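Tryptophan synthase alpha chain (Aquifex aeolicus, PDB 2EKC) probably catalyses, as the alpha subunit of tryptophan synthase, the aldol cleavage of indoleglycerol phosphate to indole and glyceraldehyde 3-phosphate. Local coordinates at residues Glu31-Ala36 with Leu82-Thr87; Ile76-Val81 with Cys115-Glu120; Gly234-Lys239 with Gly250-Glu255. One frame throughout, in Å; residues are numbered along the deposited sequence. Where two conformers were deposited one is given.

Contact 1: Glu31-Ala36 with Leu82-Thr87; sequences ETSLKA and LELSET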
loop_
_atom_site.group_PDB
_atom_site.type_symbol
_atom_site.label_atom_id
_atom_site.label_comp_id
_atom_site.label_asym_id
_atom_site.label_seq_id
_atom_site.Cartn_x
_atom_site.Cartn_y
_atom_site.Cartn_z
ATOM N N GLU A 31 11.879 14.648 -8.092
ATOM C CA GLU A 31 12.209 15.493 -6.942
ATOM C C GLU A 31 11.001 15.812 -6.058
ATOM O O GLU A 31 11.047 15.623 -4.843
ATOM C CB GLU A 31 12.859 16.797 -7.408
ATOM C CG GLU A 31 13.242 17.728 -6.262
ATOM C CD GLU A 31 13.959 18.988 -6.729
ATOM O OE1 GLU A 31 13.400 19.714 -7.580
ATOM O OE2 GLU A 31 15.079 19.253 -6.237
ATOM N N THR A 32 9.925 16.295 -6.672
ATOM C CA THR A 32 8.716 16.628 -5.930
ATOM C C THR A 32 8.131 15.399 -5.233
ATOM O O THR A 32 7.710 15.481 -4.082
ATOM C CB THR A 32 7.650 17.237 -6.859
ATOM O OG1 THR A 32 8.188 18.394 -7.510
ATOM C CG2 THR A 32 6.410 17.637 -6.065
ATOM N N SER A 33 8.115 14.257 -5.920
ATOM C CA SER A 33 7.574 13.039 -5.322
ATOM C C SER A 33 8.403 12.605 -4.117
ATOM O O SER A 33 7.870 12.094 -3.134
ATOM C CB SER A 33 7.504 11.900 -6.356
ATOM O OG SER A 33 8.774 11.340 -6.646
ATOM N N LEU A 34 9.711 12.812 -4.183
ATOM C CA LEU A 34 10.572 12.433 -3.068
ATOM C C LEU A 34 10.258 13.302 -1.855
ATOM O O LEU A 34 10.209 12.812 -0.730
ATOM C CB LEU A 34 12.041 12.580 -3.453
ATOM C CG LEU A 34 13.074 12.234 -2.380
ATOM C CD1 LEU A 34 12.903 10.787 -1.923
ATOM C CD2 LEU A 34 14.470 12.458 -2.949
ATOM N N LYS A 35 10.034 14.593 -2.083
ATOM C CA LYS A 35 9.704 15.492 -0.985
ATOM C C LYS A 35 8.371 15.068 -0.378
ATOM O O LYS A 35 8.208 15.062 0.841
ATOM C CB LYS A 35 9.635 16.940 -1.483
ATOM C CG LYS A 35 10.980 17.468 -1.954
ATOM C CD LYS A 35 10.875 18.876 -2.523
ATOM C CE LYS A 35 12.223 19.326 -3.072
ATOM N NZ LYS A 35 12.158 20.659 -3.730
ATOM N N ALA A 36 7.426 14.697 -1.239
ATOM C CA ALA A 36 6.105 14.245 -0.806
ATOM C C ALA A 36 6.231 13.008 0.086
ATOM O O ALA A 36 5.636 12.942 1.164
ATOM C CB ALA A 36 5.245 13.924 -2.023
ATOM N N LEU A 82 13.261 1.857 -7.078
ATOM C CA LEU A 82 14.043 1.233 -6.017
ATOM C C LEU A 82 15.071 2.184 -5.407
ATOM O O LEU A 82 15.427 2.043 -4.239
ATOM C CB LEU A 82 14.726 -0.039 -6.531
ATOM C CG LEU A 82 13.769 -1.170 -6.940
ATOM C CD1 LEU A 82 14.569 -2.418 -7.260
ATOM C CD2 LEU A 82 12.780 -1.457 -5.810
ATOM N N GLU A 83 15.551 3.143 -6.196
ATOM C CA GLU A 83 16.513 4.121 -5.690
ATOM C C GLU A 83 15.809 4.963 -4.627
ATOM O O GLU A 83 16.390 5.287 -3.591
ATOM C CB GLU A 83 17.015 5.023 -6.825
ATOM C CG GLU A 83 17.874 6.204 -6.368
ATOM C CD GLU A 83 19.214 5.789 -5.778
ATOM O OE1 GLU A 83 19.232 5.045 -4.774
ATOM O OE2 GLU A 83 20.256 6.215 -6.319
ATOM N N LEU A 84 14.551 5.306 -4.890
ATOM C CA LEU A 84 13.757 6.097 -3.951
ATOM C C LEU A 84 13.495 5.284 -2.685
ATOM O O LEU A 84 13.554 5.813 -1.580
ATOM C CB LEU A 84 12.430 6.526 -4.600
ATOM C CG LEU A 84 11.458 7.350 -3.741
ATOM C CD1 LEU A 84 10.641 8.274 -4.627
ATOM C CD2 LEU A 84 10.554 6.420 -2.941
ATOM N N SER A 85 13.203 3.997 -2.847
ATOM C CA SER A 85 12.965 3.122 -1.698
ATOM C C SER A 85 14.235 3.069 -0.843
ATOM O O SER A 85 14.185 3.237 0.376
ATOM C CB SER A 85 12.606 1.704 -2.162
ATOM O OG SER A 85 12.600 0.789 -1.070
ATOM N N GLU A 86 15.373 2.836 -1.486
ATOM C CA GLU A 86 16.637 2.763 -0.761
ATOM C C GLU A 86 16.916 4.078 -0.023
ATOM O O GLU A 86 17.346 4.077 1.129
ATOM C CB GLU A 86 17.783 2.445 -1.727
ATOM C CG GLU A 86 19.157 2.413 -1.066
ATOM C CD GLU A 86 20.276 2.132 -2.052
ATOM O OE1 GLU A 86 20.390 0.976 -2.516
ATOM O OE2 GLU A 86 21.038 3.071 -2.371
ATOM N N THR A 87 16.662 5.198 -0.690
ATOM C CA THR A 87 16.884 6.503 -0.084
ATOM C C THR A 87 16.024 6.708 1.164
ATOM O O THR A 87 16.513 7.174 2.195
ATOM C CB THR A 87 16.594 7.628 -1.092
ATOM O OG1 THR A 87 17.531 7.544 -2.174
ATOM C CG2 THR A 87 16.724 8.991 -0.428
#
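Leu34 and Leu84 carry this contact between two helices on the outer wall of a TIM barrel, helix 30-42, which follows strand 18-24, and helix 78-91, which precedes strand 97-100. Over the segments 31-36 and 82-87 the axes come within 11.4 Å and run roughly parallel, with a crossing angle of -34°. At this spacing the end of Leu34 bridges much of the gap. Leu34 reaches over with one methyl: its CG stands trans to the backbone N (chi1 179°), which carries CD1 to 4.1 Å from Leu84 CG. The two leucines slide past one another in opposite directions, touching along their flanks.

A turn further on, the same Leu34 CD1 lies 4.5 Å from Thr87 CG2, a looser touch. Leu84 CD1 approaches Ser33 OG at 4.1 Å, but the hydroxyl is held within its own part of the chain, by Tyr30 O and Gly26 N. Leu84 is further walled in by Val25, Tyr30 and Phe37, and its side chain is about 10 Å from that of Glu49, a predicted proton acceptor. Consistent with a methyl held toward Leu34, Thr87 OG1 hydrogen-bonds Glu83 O at 2.9 Å, while Thr87 N reaches that oxygen from the opposite face of the carbonyl plane.

Contact 2: Ile76-Val81 with Cys115-Glu120; sequences IRFEDV and CRLSRE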
loop_
_atom_site.group_PDB
_atom_site.type_symbol
_atom_site.label_atom_id
_atom_site.label_comp_id
_atom_site.label_asym_id
_atom_site.label_seq_id
_atom_site.Cartn_x
_atom_site.Cartn_y
_atom_site.Cartn_z
ATOM N N ILE A 76 10.410 7.641 -15.567
ATOM C CA ILE A 76 10.606 6.855 -14.359
ATOM C C ILE A 76 10.665 5.364 -14.677
ATOM O O ILE A 76 9.773 4.820 -15.332
ATOM C CB ILE A 76 9.479 7.117 -13.345
ATOM C CG1 ILE A 76 9.491 8.593 -12.934
ATOM C CG2 ILE A 76 9.646 6.208 -12.131
ATOM C CD1 ILE A 76 10.785 9.048 -12.259
ATOM N N ARG A 77 11.726 4.718 -14.201
ATOM C CA ARG A 77 11.966 3.292 -14.418
ATOM C C ARG A 77 11.899 2.545 -13.097
ATOM O O ARG A 77 11.871 3.154 -12.032
ATOM C CB ARG A 77 13.370 3.067 -14.980
ATOM C CG ARG A 77 13.765 3.924 -16.167
ATOM C CD ARG A 77 15.287 3.922 -16.295
ATOM N NE ARG A 77 15.912 4.560 -15.136
ATOM C CZ ARG A 77 17.201 4.457 -14.818
ATOM N NH1 ARG A 77 18.022 3.733 -15.566
ATOM N NH2 ARG A 77 17.674 5.092 -13.751
ATOM N N PHE A 78 11.906 1.218 -13.177
ATOM C CA PHE A 78 11.895 0.386 -11.984
ATOM C C PHE A 78 13.133 0.749 -11.158
ATOM O O PHE A 78 13.082 0.790 -9.930
ATOM C CB PHE A 78 11.929 -1.093 -12.383
ATOM C CG PHE A 78 11.935 -2.047 -11.216
ATOM C CD1 PHE A 78 11.024 -1.905 -10.175
ATOM C CD2 PHE A 78 12.834 -3.110 -11.182
ATOM C CE1 PHE A 78 11.003 -2.810 -9.115
ATOM C CE2 PHE A 78 12.824 -4.022 -10.127
ATOM C CZ PHE A 78 11.906 -3.872 -9.091
ATOM N N GLU A 79 14.244 1.025 -11.838
ATOM C CA GLU A 79 15.478 1.393 -11.147
ATOM C C GLU A 79 15.311 2.666 -10.320
ATOM O O GLU A 79 15.898 2.792 -9.242
ATOM C CB GLU A 79 16.623 1.594 -12.147
ATOM C CG GLU A 79 17.161 0.303 -12.760
ATOM C CD GLU A 79 16.334 -0.193 -13.931
ATOM O OE1 GLU A 79 15.319 0.451 -14.262
ATOM O OE2 GLU A 79 16.708 -1.222 -14.531
ATOM N N ASP A 80 14.525 3.613 -10.824
ATOM C CA ASP A 80 14.309 4.869 -10.104
ATOM C C ASP A 80 13.422 4.615 -8.891
ATOM O O ASP A 80 13.598 5.227 -7.836
ATOM C CB ASP A 80 13.651 5.910 -11.017
ATOM C CG ASP A 80 14.490 6.221 -12.248
ATOM O OD1 ASP A 80 15.640 6.681 -12.093
ATOM O OD2 ASP A 80 13.995 6.002 -13.373
ATOM N N VAL A 81 12.467 3.705 -9.050
ATOM C CA VAL A 81 11.568 3.361 -7.961
ATOM C C VAL A 81 12.343 2.778 -6.790
ATOM O O VAL A 81 12.115 3.154 -5.640
ATOM C CB VAL A 81 10.505 2.331 -8.406
ATOM C CG1 VAL A 81 9.704 1.856 -7.193
ATOM C CG2 VAL A 81 9.568 2.963 -9.439
ATOM N N CYS A 115 12.254 -9.769 -7.563
ATOM C CA CYS A 115 12.219 -9.956 -6.123
ATOM C C CYS A 115 13.579 -9.692 -5.486
ATOM O O CYS A 115 13.657 -9.057 -4.435
ATOM C CB CYS A 115 11.728 -11.366 -5.787
ATOM S SG CYS A 115 9.956 -11.619 -6.142
ATOM N N ARG A 116 14.645 -10.168 -6.129
ATOM C CA ARG A 116 16.009 -9.968 -5.625
ATOM C C ARG A 116 16.281 -8.476 -5.447
ATOM O O ARG A 116 16.692 -8.029 -4.380
ATOM C CB ARG A 116 17.040 -10.554 -6.607
ATOM C CG ARG A 116 18.493 -10.501 -6.147
ATOM C CD ARG A 116 19.433 -10.838 -7.309
ATOM N NE ARG A 116 19.706 -9.673 -8.153
ATOM C CZ ARG A 116 19.991 -9.730 -9.452
ATOM N NH1 ARG A 116 20.037 -10.897 -10.077
ATOM N NH2 ARG A 116 20.239 -8.615 -10.126
ATOM N N LEU A 117 16.057 -7.707 -6.507
ATOM C CA LEU A 117 16.281 -6.268 -6.462
ATOM C C LEU A 117 15.417 -5.555 -5.426
ATOM O O LEU A 117 15.906 -4.693 -4.692
ATOM C CB LEU A 117 16.046 -5.658 -7.847
ATOM C CG LEU A 117 17.088 -6.079 -8.889
ATOM C CD1 LEU A 117 16.672 -5.610 -10.269
ATOM C CD2 LEU A 117 18.446 -5.508 -8.505
ATOM N N SER A 118 14.134 -5.902 -5.375
ATOM C CA SER A 118 13.218 -5.277 -4.417
ATOM C C SER A 118 13.710 -5.456 -2.981
ATOM O O SER A 118 13.747 -4.505 -2.199
ATOM C CB SER A 118 11.810 -5.881 -4.546
ATOM O OG SER A 118 11.209 -5.535 -5.785
ATOM N N ARG A 119 14.089 -6.681 -2.638
ATOM C CA ARG A 119 14.565 -6.963 -1.290
ATOM C C ARG A 119 15.845 -6.193 -0.965
ATOM O O ARG A 119 15.995 -5.666 0.135
ATOM C CB ARG A 119 14.810 -8.465 -1.126
ATOM C CG ARG A 119 15.065 -8.905 0.304
ATOM C CD ARG A 119 13.909 -8.487 1.201
ATOM N NE ARG A 119 13.988 -9.070 2.538
ATOM C CZ ARG A 119 13.199 -8.717 3.551
ATOM N NH1 ARG A 119 12.275 -7.778 3.379
ATOM N NH2 ARG A 119 13.328 -9.307 4.731
ATOM N N GLU A 120 16.764 -6.124 -1.922
ATOM C CA GLU A 120 18.024 -5.429 -1.702
ATOM C C GLU A 120 17.859 -3.926 -1.484
ATOM O O GLU A 120 18.691 -3.301 -0.828
ATOM C CB GLU A 120 18.973 -5.667 -2.879
ATOM C CG GLU A 120 19.211 -7.138 -3.198
ATOM C CD GLU A 120 20.351 -7.352 -4.181
ATOM O OE1 GLU A 120 20.561 -6.482 -5.054
ATOM O OE2 GLU A 120 21.029 -8.399 -4.089
#
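Asp80 OD2 is gripped by two N-H groups of Arg77, on the same helical turn that extends Phe78 across to Leu117 and Ser118. The shorter bond, 2.7 Å from Arg77 N to Asp80 OD2, uses the anti lone pair of the oxygen. It ties the N-cap residue of helix 78-91 to the third residue of the helix, the half of a capping box in which the later side chain accepts the N-cap N-H. Arg77 NE adds a nearly straight bond of 3.0 Å to Asp80 OD2, and Arg77 NH2 reaches Asp80 OD1 at 3.1 Å. The arginine thus holds the carboxylate side-on, with both oxygens close to the guanidinium plane, although the nitrogens stand well above the plane of the carboxylate. Glu79 CB covers one guanidinium face, 3.9 Å above its centre. The bonds cap the first turn of the helix, from which Phe78 projects.

The phenyl group leaves trans to the backbone N (chi1 179°) and extends toward helix 111-120. Phe78 CZ meets Ser118 OG at 3.8 Å, the oxygen lying at the edge of the ring near its plane; that hydroxyl bonds back to Phe114 O. Leu117 CD1 approaches obliquely, 4.2 Å from Phe78 CE2, so an apolar methyl and a polar but locally satisfied oxygen flank neighbouring ring carbons.

Phe114 stacks on the Phe78 ring and Phe52 meets it with planes at about 35°. Leu99 of barrel strand 97-100 touches Phe78, Val81 and Ser118, and Phe126 of the adjoining strand 125-127 touches Ser118, so helix 111-120 packs on both strands and helix 78-91 on the first.

Contact 3: Gly234-Lys239 with Gly250-Glu255; sequences GSALVK and GNLVKE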
loop_
_atom_site.group_PDB
_atom_site.type_symbol
_atom_site.label_atom_id
_atom_site.label_comp_id
_atom_site.label_asym_id
_atom_site.label_seq_id
_atom_site.Cartn_x
_atom_site.Cartn_y
_atom_site.Cartn_z
ATOM N N GLY A 234 -4.681 7.347 -0.799
ATOM C CA GLY A 234 -3.829 7.533 -1.958
ATOM C C GLY A 234 -4.202 8.720 -2.831
ATOM O O GLY A 234 -3.457 9.697 -2.896
ATOM N N SER A 235 -5.358 8.654 -3.488
ATOM C CA SER A 235 -5.772 9.738 -4.372
ATOM C C SER A 235 -5.717 11.117 -3.731
ATOM O O SER A 235 -5.237 12.065 -4.350
ATOM C CB SER A 235 -7.174 9.474 -4.935
ATOM O OG SER A 235 -8.127 9.335 -3.895
ATOM N N ALA A 236 -6.194 11.237 -2.496
ATOM C CA ALA A 236 -6.182 12.528 -1.813
ATOM C C ALA A 236 -4.765 13.078 -1.659
ATOM O O ALA A 236 -4.546 14.288 -1.741
ATOM C CB ALA A 236 -6.845 12.407 -0.448
ATOM N N LEU A 237 -3.804 12.191 -1.427
ATOM C CA LEU A 237 -2.421 12.620 -1.268
ATOM C C LEU A 237 -1.833 13.009 -2.620
ATOM O O LEU A 237 -1.164 14.036 -2.746
ATOM C CB LEU A 237 -1.578 11.499 -0.644
ATOM C CG LEU A 237 -2.086 10.882 0.666
ATOM C CD1 LEU A 237 -1.080 9.856 1.140
ATOM C CD2 LEU A 237 -2.292 11.965 1.737
ATOM N N VAL A 238 -2.097 12.184 -3.629
ATOM C CA VAL A 238 -1.586 12.412 -4.976
ATOM C C VAL A 238 -2.033 13.760 -5.540
ATOM O O VAL A 238 -1.244 14.476 -6.162
ATOM C CB VAL A 238 -2.024 11.258 -5.913
ATOM C CG1 VAL A 238 -1.677 11.568 -7.357
ATOM C CG2 VAL A 238 -1.344 9.979 -5.476
ATOM N N LYS A 239 -3.293 14.111 -5.300
ATOM C CA LYS A 239 -3.852 15.380 -5.765
ATOM C C LYS A 239 -3.010 16.563 -5.281
ATOM O O LYS A 239 -2.637 17.444 -6.064
ATOM C CB LYS A 239 -5.286 15.520 -5.248
ATOM C CG LYS A 239 -5.915 16.881 -5.482
ATOM C CD LYS A 239 -7.364 16.888 -5.008
ATOM C CE LYS A 239 -7.974 18.274 -5.148
ATOM N NZ LYS A 239 -9.456 18.250 -5.018
ATOM N N GLY A 250 1.378 17.261 4.250
ATOM C CA GLY A 250 1.781 16.863 5.587
ATOM C C GLY A 250 0.672 17.122 6.587
ATOM O O GLY A 250 0.456 16.333 7.512
ATOM N N ASN A 251 -0.042 18.228 6.404
ATOM C CA ASN A 251 -1.142 18.574 7.297
ATOM C C ASN A 251 -2.258 17.543 7.201
ATOM O O ASN A 251 -2.850 17.165 8.212
ATOM C CB ASN A 251 -1.709 19.958 6.962
ATOM C CG ASN A 251 -0.770 21.086 7.347
ATOM O OD1 ASN A 251 0.075 20.933 8.231
ATOM N ND2 ASN A 251 -0.928 22.235 6.699
ATOM N N LEU A 252 -2.549 17.095 5.982
ATOM C CA LEU A 252 -3.599 16.106 5.765
ATOM C C LEU A 252 -3.250 14.768 6.415
ATOM O O LEU A 252 -4.101 14.127 7.030
ATOM C CB LEU A 252 -3.842 15.907 4.265
ATOM C CG LEU A 252 -4.880 14.847 3.871
ATOM C CD1 LEU A 252 -6.235 15.183 4.486
ATOM C CD2 LEU A 252 -4.987 14.776 2.351
ATOM N N VAL A 253 -1.996 14.350 6.281
ATOM C CA VAL A 253 -1.554 13.089 6.873
ATOM C C VAL A 253 -1.638 13.172 8.397
ATOM O O VAL A 253 -2.017 12.206 9.061
ATOM C CB VAL A 253 -0.103 12.755 6.458
ATOM C CG1 VAL A 253 0.437 11.598 7.304
ATOM C CG2 VAL A 253 -0.059 12.390 4.981
ATOM N N LYS A 254 -1.287 14.331 8.941
ATOM C CA LYS A 254 -1.331 14.534 10.383
ATOM C C LYS A 254 -2.767 14.422 10.880
ATOM O O LYS A 254 -3.031 13.810 11.912
ATOM C CB LYS A 254 -0.758 15.908 10.738
ATOM C CG LYS A 254 -0.693 16.187 12.229
ATOM C CD LYS A 254 0.141 17.431 12.525
ATOM C CE LYS A 254 -0.489 18.681 11.935
ATOM N NZ LYS A 254 0.333 19.900 12.183
ATOM N N GLU A 255 -3.695 15.012 10.133
ATOM C CA GLU A 255 -5.106 14.979 10.492
ATOM C C GLU A 255 -5.704 13.575 10.386
ATOM O O GLU A 255 -6.461 13.147 11.258
ATOM C CB GLU A 255 -5.886 15.959 9.613
ATOM C CG GLU A 255 -7.388 15.882 9.787
ATOM C CD GLU A 255 -8.080 17.153 9.353
ATOM O OE1 GLU A 255 -7.755 17.664 8.259
ATOM O OE2 GLU A 255 -8.953 17.637 10.107
#
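No flat group takes part where Leu237 and Leu252 meet; the interface has neither ring faces nor edges and is built of aliphatic methyl groups. Leu252 CD2 is the shared methyl, 3.9 Å from Leu237 CD2 and 4.1 Å from Ala236 CB, so it sits against two consecutive residues of the facing helix. The leucine gets there with CG trans to its backbone N (chi1 177°), while Leu237 has CG beside its own N (chi1 -53°) and crosses it obliquely. Leu237 CD2 also touches Val253 CG2 at 4.0 Å, the two side chains meeting at about a right angle.

The helices form an antiparallel hairpin, 158° apart in direction and 10.5 Å between the segment axes, that follows the last strand, 230-233, of the TIM barrel. In relatives of this enzyme the start of the short first helix faces the phosphate of the substrate, and helix 235-242 is probably placed likewise. Gly234 O, of the N-cap residue, accepts from Val238 N at 2.9 Å. Leu237 also packs on Ser21 and Leu23 of strand 18-24, and its side chain is about 8 Å from that of Glu49, a predicted catalytic residue. Val253 rests on Leu19 of the same strand, while Val238, facing another way, touches Thr63, Ile64 and Ala67 of helix 62-73.

Overall arrangement
Contacts 1 and 2 share helix 78-91 and adjoin one another, their centres about 12 Å apart: Leu82 CD1 of the first packs 3.6 Å from Leu117 CB of the second. Together they join three helices side by side along the barrel wall. Contact 3 stands apart, about 17 Å from contact 1 and about 25 Å from contact 2 between centres, where the closing hairpin meets the first strand. Contact 2 is buried and aromatic, with an Arg77-Asp80 salt bridge beside it, within segment 76-81; contacts 1 and 3 are partly buried and aliphatic. Contact 1 joins roughly parallel helices far apart in sequence, contact 3 antiparallel neighbours.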